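Local coordinates for protein oxidoreductase, Gfo/Idh/MocA family (Vibrio cholerae, PDB 1XEA) that is probably an NAD(P)-dependent oxidoreductase of the Gfo/Idh/MocA family, with a nucleotide-binding Rossmann domain and no established substrate, at residues A143-P157 with N216-Y230. Sequence-based numbering, arbitrary orientation.
Sequences ALRSLRWEKHRHALP and NRQFGITTEHVTASY
Trp149 lies against Val226 at the heart of two antiparallel neighbours, strands 146-152 and 223-230, where the buried face is closely packed. Val226 CG2 sits over the centre of the six-membered ring of Trp149, 3.7 Å from its centroid, while at the indole edge NE1 donates an almost straight bond of 2.9 Å to Glu224 OE1, in the ring plane and on the anti lone pair of the carboxylate. The extended chain of Glu224, with CG anti to its backbone N (chi1 -165°), carries that oxygen along the strand to the indole, and Arg123 holds it as well through a salt bridge. Helix 160-175 packs on Trp149. Further along the same face, Leu147 CD1 meets Ala228 CB, and Leu144 CD2 presses on the face of Tyr230, whose hydroxyl is hydrogen-bonded to Glu135.

The other face is polar and bridged by water. Arg148 NE forms a salt bridge with Glu150 OE2, and one water links that oxygen to Thr227 OG1; a second water joins Glu150 OE1 to His225 ND1. Glu150 OE1 also accepts from His152 NE2, and the His152 ring turns its edge to the face of Phe219, centroids 4.3 Å apart. This face meets a second subunit, where Arg148 of that subunit pairs with Glu150. At one end, Arg145 N and Ser146 N both donate to Ser229 O, a classic beta bulge; Ser146 OG and Ser229 OG are hydrogen-bonded at 2.9 Å. At the other, regular pairing yields to irregular loop bonds such as Phe219 N to Arg153 O, with Thr222, Ala155 and Leu156 on the solvent side. One face on a helix and the other on a partner subunit is the arrangement of the large mixed sheet in the C-terminal domain of Gfo/Idh/MocA oxidoreductases.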
loop_
_atom_site.group_PDB
_atom_site.type_symbol
_atom_site.label_atom_id
_atom_site.label_comp_id
_atom_site.label_asym_id
_atom_site.label_seq_id
_atom_site.Cartn_x
_atom_site.Cartn_y
_atom_site.Cartn_z
ATOM N N ALA A 143 -3.290 28.433 0.111
ATOM C CA ALA A 143 -3.325 27.984 -1.268
ATOM C C ALA A 143 -4.202 26.749 -1.447
ATOM O O ALA A 143 -4.364 26.253 -2.562
ATOM C CB ALA A 143 -1.911 27.700 -1.752
ATOM N N LEU A 144 -4.767 26.253 -0.351
ATOM C CA LEU A 144 -5.616 25.063 -0.401
ATOM C C LEU A 144 -6.774 25.179 -1.384
ATOM O O LEU A 144 -7.627 26.049 -1.241
ATOM C CB LEU A 144 -6.181 24.751 0.989
ATOM C CG LEU A 144 -5.303 23.936 1.934
ATOM C CD1 LEU A 144 -6.023 23.737 3.268
ATOM C CD2 LEU A 144 -4.984 22.596 1.299
ATOM N N ARG A 145 -6.802 24.303 -2.382
ATOM C CA ARG A 145 -7.891 24.321 -3.348
ATOM C C ARG A 145 -9.005 23.411 -2.850
ATOM O O ARG A 145 -10.133 23.469 -3.331
ATOM C CB ARG A 145 -7.414 23.867 -4.729
ATOM C CG ARG A 145 -6.411 24.809 -5.363
ATOM C CD ARG A 145 -7.023 26.179 -5.600
ATOM N NE ARG A 145 -6.005 27.212 -5.807
ATOM C CZ ARG A 145 -5.806 28.244 -4.989
ATOM N NH1 ARG A 145 -6.562 28.382 -3.903
ATOM N NH2 ARG A 145 -4.855 29.137 -5.258
ATOM N N SER A 146 -8.675 22.571 -1.877
ATOM C CA SER A 146 -9.646 21.660 -1.286
ATOM C C SER A 146 -9.017 20.919 -0.102
ATOM O O SER A 146 -7.799 20.740 -0.036
ATOM C CB SER A 146 -10.164 20.664 -2.340
ATOM O OG SER A 146 -9.491 19.416 -2.276
ATOM N N LEU A 147 -9.856 20.521 0.842
ATOM C CA LEU A 147 -9.416 19.793 2.021
ATOM C C LEU A 147 -10.590 18.930 2.482
ATOM O O LEU A 147 -11.660 19.449 2.799
ATOM C CB LEU A 147 -9.000 20.759 3.139
ATOM C CG LEU A 147 -8.649 20.122 4.494
ATOM C CD1 LEU A 147 -7.380 19.305 4.363
ATOM C CD2 LEU A 147 -8.497 21.188 5.558
ATOM N N ARG A 148 -10.392 17.616 2.503
ATOM C CA ARG A 148 -11.439 16.688 2.906
ATOM C C ARG A 148 -11.006 15.874 4.105
ATOM O O ARG A 148 -9.992 15.173 4.073
ATOM C CB ARG A 148 -11.782 15.744 1.753
ATOM C CG ARG A 148 -12.793 14.665 2.106
ATOM C CD ARG A 148 -13.211 13.888 0.870
ATOM N NE ARG A 148 -12.144 13.058 0.337
ATOM C CZ ARG A 148 -12.009 12.744 -0.948
ATOM N NH1 ARG A 148 -12.880 13.198 -1.847
ATOM N NH2 ARG A 148 -10.998 11.968 -1.331
ATOM N N TRP A 149 -11.787 15.955 5.170
ATOM C CA TRP A 149 -11.473 15.211 6.370
ATOM C C TRP A 149 -12.533 14.116 6.555
ATOM O O TRP A 149 -13.703 14.414 6.756
ATOM C CB TRP A 149 -11.462 16.177 7.558
ATOM C CG TRP A 149 -10.620 15.698 8.693
ATOM C CD1 TRP A 149 -10.832 14.583 9.458
ATOM C CD2 TRP A 149 -9.408 16.281 9.162
ATOM N NE1 TRP A 149 -9.828 14.438 10.368
ATOM C CE2 TRP A 149 -8.937 15.468 10.212
ATOM C CE3 TRP A 149 -8.668 17.416 8.798
ATOM C CZ2 TRP A 149 -7.758 15.749 10.903
ATOM C CZ3 TRP A 149 -7.500 17.691 9.487
ATOM C CH2 TRP A 149 -7.059 16.862 10.528
ATOM N N GLU A 150 -12.123 12.857 6.454
ATOM C CA GLU A 150 -13.024 11.725 6.631
ATOM C C GLU A 150 -12.689 11.017 7.949
ATOM O O GLU A 150 -11.522 10.760 8.251
ATOM C CB GLU A 150 -12.857 10.725 5.481
ATOM C CG GLU A 150 -13.179 11.280 4.098
ATOM C CD GLU A 150 -13.023 10.250 2.982
ATOM O OE1 GLU A 150 -13.699 9.198 3.034
ATOM O OE2 GLU A 150 -12.223 10.499 2.049
ATOM N N LYS A 151 -13.712 10.712 8.733
ATOM C CA LYS A 151 -13.514 10.006 9.988
ATOM C C LYS A 151 -14.689 9.064 10.093
ATOM O O LYS A 151 -15.801 9.486 10.413
ATOM C CB LYS A 151 -13.512 10.971 11.167
ATOM C CG LYS A 151 -13.053 10.332 12.464
ATOM C CD LYS A 151 -13.109 11.322 13.619
ATOM C CE LYS A 151 -12.456 10.741 14.859
ATOM N NZ LYS A 151 -13.084 9.453 15.260
ATOM N N HIS A 152 -14.445 7.788 9.819
ATOM C CA HIS A 152 -15.514 6.804 9.839
ATOM C C HIS A 152 -15.371 5.791 10.970
ATOM O O HIS A 152 -14.282 5.595 11.506
ATOM C CB HIS A 152 -15.579 6.067 8.490
ATOM C CG HIS A 152 -15.553 6.972 7.290
ATOM N ND1 HIS A 152 -16.113 8.232 7.286
ATOM C CD2 HIS A 152 -15.061 6.780 6.043
ATOM C CE1 HIS A 152 -15.964 8.778 6.091
ATOM N NE2 HIS A 152 -15.329 7.916 5.318
ATOM N N ARG A 153 -16.492 5.173 11.334
ATOM C CA ARG A 153 -16.555 4.148 12.379
ATOM C C ARG A 153 -17.321 2.965 11.805
ATOM O O ARG A 153 -18.125 3.115 10.882
ATOM C CB ARG A 153 -17.328 4.637 13.613
ATOM C CG ARG A 153 -16.618 5.630 14.505
ATOM C CD ARG A 153 -16.255 5.020 15.857
ATOM N NE ARG A 153 -15.196 5.784 16.529
ATOM C CZ ARG A 153 -15.307 7.057 16.904
ATOM N NH1 ARG A 153 -16.437 7.716 16.683
ATOM N NH2 ARG A 153 -14.282 7.674 17.479
ATOM N N HIS A 154 -17.070 1.789 12.361
ATOM C CA HIS A 154 -17.757 0.583 11.933
ATOM C C HIS A 154 -18.913 0.290 12.886
ATOM O O HIS A 154 -18.717 0.198 14.098
ATOM C CB HIS A 154 -16.800 -0.602 11.937
ATOM C CG HIS A 154 -17.483 -1.925 11.785
ATOM N ND1 HIS A 154 -18.309 -2.218 10.721
ATOM C CD2 HIS A 154 -17.437 -3.044 12.546
ATOM C CE1 HIS A 154 -18.739 -3.463 10.831
ATOM N NE2 HIS A 154 -18.224 -3.987 11.928
ATOM N N ALA A 155 -20.110 0.151 12.327
ATOM C CA ALA A 155 -21.309 -0.157 13.097
ATOM C C ALA A 155 -21.425 0.600 14.426
ATOM O O ALA A 155 -21.386 -0.006 15.498
ATOM C CB ALA A 155 -21.363 -1.655 13.350
ATOM N N LEU A 156 -21.581 1.918 14.361
ATOM C CA LEU A 156 -21.701 2.709 15.573
ATOM C C LEU A 156 -22.551 3.954 15.364
ATOM O O LEU A 156 -22.088 5.082 15.552
ATOM C CB LEU A 156 -20.320 3.116 16.079
ATOM C CG LEU A 156 -20.237 3.589 17.535
ATOM C CD1 LEU A 156 -20.408 2.394 18.463
ATOM C CD2 LEU A 156 -18.889 4.239 17.783
ATOM N N PRO A 157 -23.812 3.764 14.960
ATOM C CA PRO A 157 -24.706 4.899 14.739
ATOM C C PRO A 157 -25.085 5.480 16.092
ATOM O O PRO A 157 -24.778 4.879 17.120
ATOM C CB PRO A 157 -25.881 4.263 14.008
ATOM C CG PRO A 157 -25.936 2.898 14.609
ATOM C CD PRO A 157 -24.488 2.487 14.670
ATOM N N ASN A 216 -18.939 8.636 8.424
ATOM C CA ASN A 216 -19.864 7.539 8.210
ATOM C C ASN A 216 -19.624 6.562 9.338
ATOM O O ASN A 216 -18.712 5.735 9.273
ATOM C CB ASN A 216 -19.594 6.860 6.872
ATOM C CG ASN A 216 -20.647 5.845 6.525
ATOM O OD1 ASN A 216 -21.222 5.211 7.404
ATOM N ND2 ASN A 216 -20.906 5.678 5.240
ATOM N N ARG A 217 -20.435 6.667 10.384
ATOM C CA ARG A 217 -20.274 5.787 11.528
ATOM C C ARG A 217 -20.893 4.418 11.334
ATOM O O ARG A 217 -21.111 3.675 12.289
ATOM C CB ARG A 217 -20.796 6.472 12.784
ATOM C CG ARG A 217 -19.867 7.578 13.199
ATOM C CD ARG A 217 -20.353 8.293 14.401
ATOM N NE ARG A 217 -20.511 7.407 15.532
ATOM C CZ ARG A 217 -20.737 7.840 16.763
ATOM N NH1 ARG A 217 -20.827 9.142 16.999
ATOM N NH2 ARG A 217 -20.859 6.972 17.752
ATOM N N GLN A 218 -21.172 4.097 10.079
ATOM C CA GLN A 218 -21.708 2.796 9.701
ATOM C C GLN A 218 -20.883 2.386 8.495
ATOM O O GLN A 218 -21.415 1.883 7.508
ATOM C CB GLN A 218 -23.179 2.884 9.298
ATOM C CG GLN A 218 -24.168 2.936 10.456
ATOM C CD GLN A 218 -25.444 2.157 10.140
ATOM O OE1 GLN A 218 -26.038 2.336 9.069
ATOM N NE2 GLN A 218 -25.870 1.295 11.068
ATOM N N PHE A 219 -19.577 2.623 8.583
ATOM C CA PHE A 219 -18.637 2.312 7.508
ATOM C C PHE A 219 -18.118 0.878 7.674
ATOM O O PHE A 219 -18.231 0.288 8.749
ATOM C CB PHE A 219 -17.472 3.311 7.565
ATOM C CG PHE A 219 -16.700 3.446 6.279
ATOM C CD1 PHE A 219 -17.323 3.896 5.117
ATOM C CD2 PHE A 219 -15.336 3.179 6.244
ATOM C CE1 PHE A 219 -16.598 4.095 3.947
ATOM C CE2 PHE A 219 -14.603 3.375 5.078
ATOM C CZ PHE A 219 -15.237 3.832 3.924
ATOM N N GLY A 220 -17.543 0.330 6.612
ATOM C CA GLY A 220 -17.023 -1.024 6.678
ATOM C C GLY A 220 -15.862 -1.195 7.643
ATOM O O GLY A 220 -15.532 -2.313 8.051
ATOM N N ILE A 221 -15.239 -0.083 8.024
ATOM C CA ILE A 221 -14.097 -0.118 8.941
ATOM C C ILE A 221 -13.912 1.240 9.618
ATOM O O ILE A 221 -14.403 2.259 9.135
ATOM C CB ILE A 221 -12.791 -0.499 8.182
ATOM C CG1 ILE A 221 -11.706 -0.960 9.161
ATOM C CG2 ILE A 221 -12.264 0.691 7.414
ATOM C CD1 ILE A 221 -10.535 -1.631 8.471
ATOM N N THR A 222 -13.220 1.246 10.746
ATOM C CA THR A 222 -12.972 2.483 11.454
ATOM C C THR A 222 -11.620 3.033 10.982
ATOM O O THR A 222 -10.593 2.375 11.154
ATOM C CB THR A 222 -12.956 2.229 12.981
ATOM O OG1 THR A 222 -14.247 1.764 13.403
ATOM C CG2 THR A 222 -12.613 3.500 13.738
ATOM N N THR A 223 -11.631 4.202 10.340
ATOM C CA THR A 223 -10.405 4.851 9.849
ATOM C C THR A 223 -10.636 6.329 9.688
ATOM O O THR A 223 -11.764 6.807 9.757
ATOM C CB THR A 223 -9.936 4.369 8.454
ATOM O OG1 THR A 223 -10.991 4.566 7.503
ATOM C CG2 THR A 223 -9.526 2.914 8.480
ATOM N N GLU A 224 -9.560 7.050 9.431
ATOM C CA GLU A 224 -9.663 8.483 9.279
ATOM C C GLU A 224 -8.704 8.906 8.181
ATOM O O GLU A 224 -7.502 8.707 8.287
ATOM C CB GLU A 224 -9.308 9.123 10.610
ATOM C CG GLU A 224 -9.705 10.564 10.748
ATOM C CD GLU A 224 -9.489 11.059 12.154
ATOM O OE1 GLU A 224 -9.543 12.291 12.363
ATOM O OE2 GLU A 224 -9.268 10.212 13.051
ATOM N N HIS A 225 -9.249 9.485 7.122
ATOM C CA HIS A 225 -8.443 9.897 5.991
ATOM C C HIS A 225 -8.512 11.382 5.737
ATOM O O HIS A 225 -9.597 11.956 5.700
ATOM C CB HIS A 225 -8.916 9.175 4.737
ATOM C CG HIS A 225 -8.800 7.689 4.815
ATOM N ND1 HIS A 225 -9.397 6.852 3.899
ATOM C CD2 HIS A 225 -8.135 6.889 5.683
ATOM C CE1 HIS A 225 -9.105 5.598 4.197
ATOM N NE2 HIS A 225 -8.340 5.593 5.275
ATOM N N VAL A 226 -7.359 12.011 5.560
ATOM C CA VAL A 226 -7.340 13.435 5.268
ATOM C C VAL A 226 -6.741 13.618 3.872
ATOM O O VAL A 226 -5.689 13.060 3.552
ATOM C CB VAL A 226 -6.523 14.199 6.302
ATOM C CG1 VAL A 226 -6.612 15.685 6.028
ATOM C CG2 VAL A 226 -7.023 13.868 7.679
ATOM N N THR A 227 -7.439 14.384 3.045
ATOM C CA THR A 227 -7.014 14.647 1.685
ATOM C C THR A 227 -6.953 16.138 1.484
ATOM O O THR A 227 -7.932 16.841 1.734
ATOM C CB THR A 227 -8.014 14.115 0.660
ATOM O OG1 THR A 227 -8.115 12.695 0.776
ATOM C CG2 THR A 227 -7.577 14.482 -0.736
ATOM N N ALA A 228 -5.807 16.625 1.028
ATOM C CA ALA A 228 -5.644 18.051 0.791
ATOM C C ALA A 228 -5.160 18.287 -0.625
ATOM O O ALA A 228 -4.355 17.523 -1.144
ATOM C CB ALA A 228 -4.645 18.619 1.785
ATOM N N SER A 229 -5.638 19.334 -1.273
ATOM C CA SER A 229 -5.142 19.570 -2.610
ATOM C C SER A 229 -4.855 21.037 -2.871
ATOM O O SER A 229 -5.534 21.928 -2.361
ATOM C CB SER A 229 -6.119 19.031 -3.651
ATOM O OG SER A 229 -7.156 19.955 -3.894
ATOM N N TYR A 230 -3.821 21.265 -3.665
ATOM C CA TYR A 230 -3.397 22.597 -4.049
ATOM C C TYR A 230 -3.328 22.543 -5.558
ATOM O O TYR A 230 -3.899 21.643 -6.174
ATOM C CB TYR A 230 -2.012 22.890 -3.488
ATOM C CG TYR A 230 -1.929 22.832 -1.985
ATOM C CD1 TYR A 230 -1.845 21.612 -1.313
ATOM C CD2 TYR A 230 -1.930 24.003 -1.229
ATOM C CE1 TYR A 230 -1.759 21.567 0.074
ATOM C CE2 TYR A 230 -1.847 23.965 0.156
ATOM C CZ TYR A 230 -1.760 22.750 0.800
ATOM O OH TYR A 230 -1.661 22.722 2.168
HETATM O O HOH W 1 -10.122 12.124 2.930
HETATM O O HOH W 2 -12.143 6.709 2.326
HETATM O O HOH W 3 -16.180 0.605 15.605
#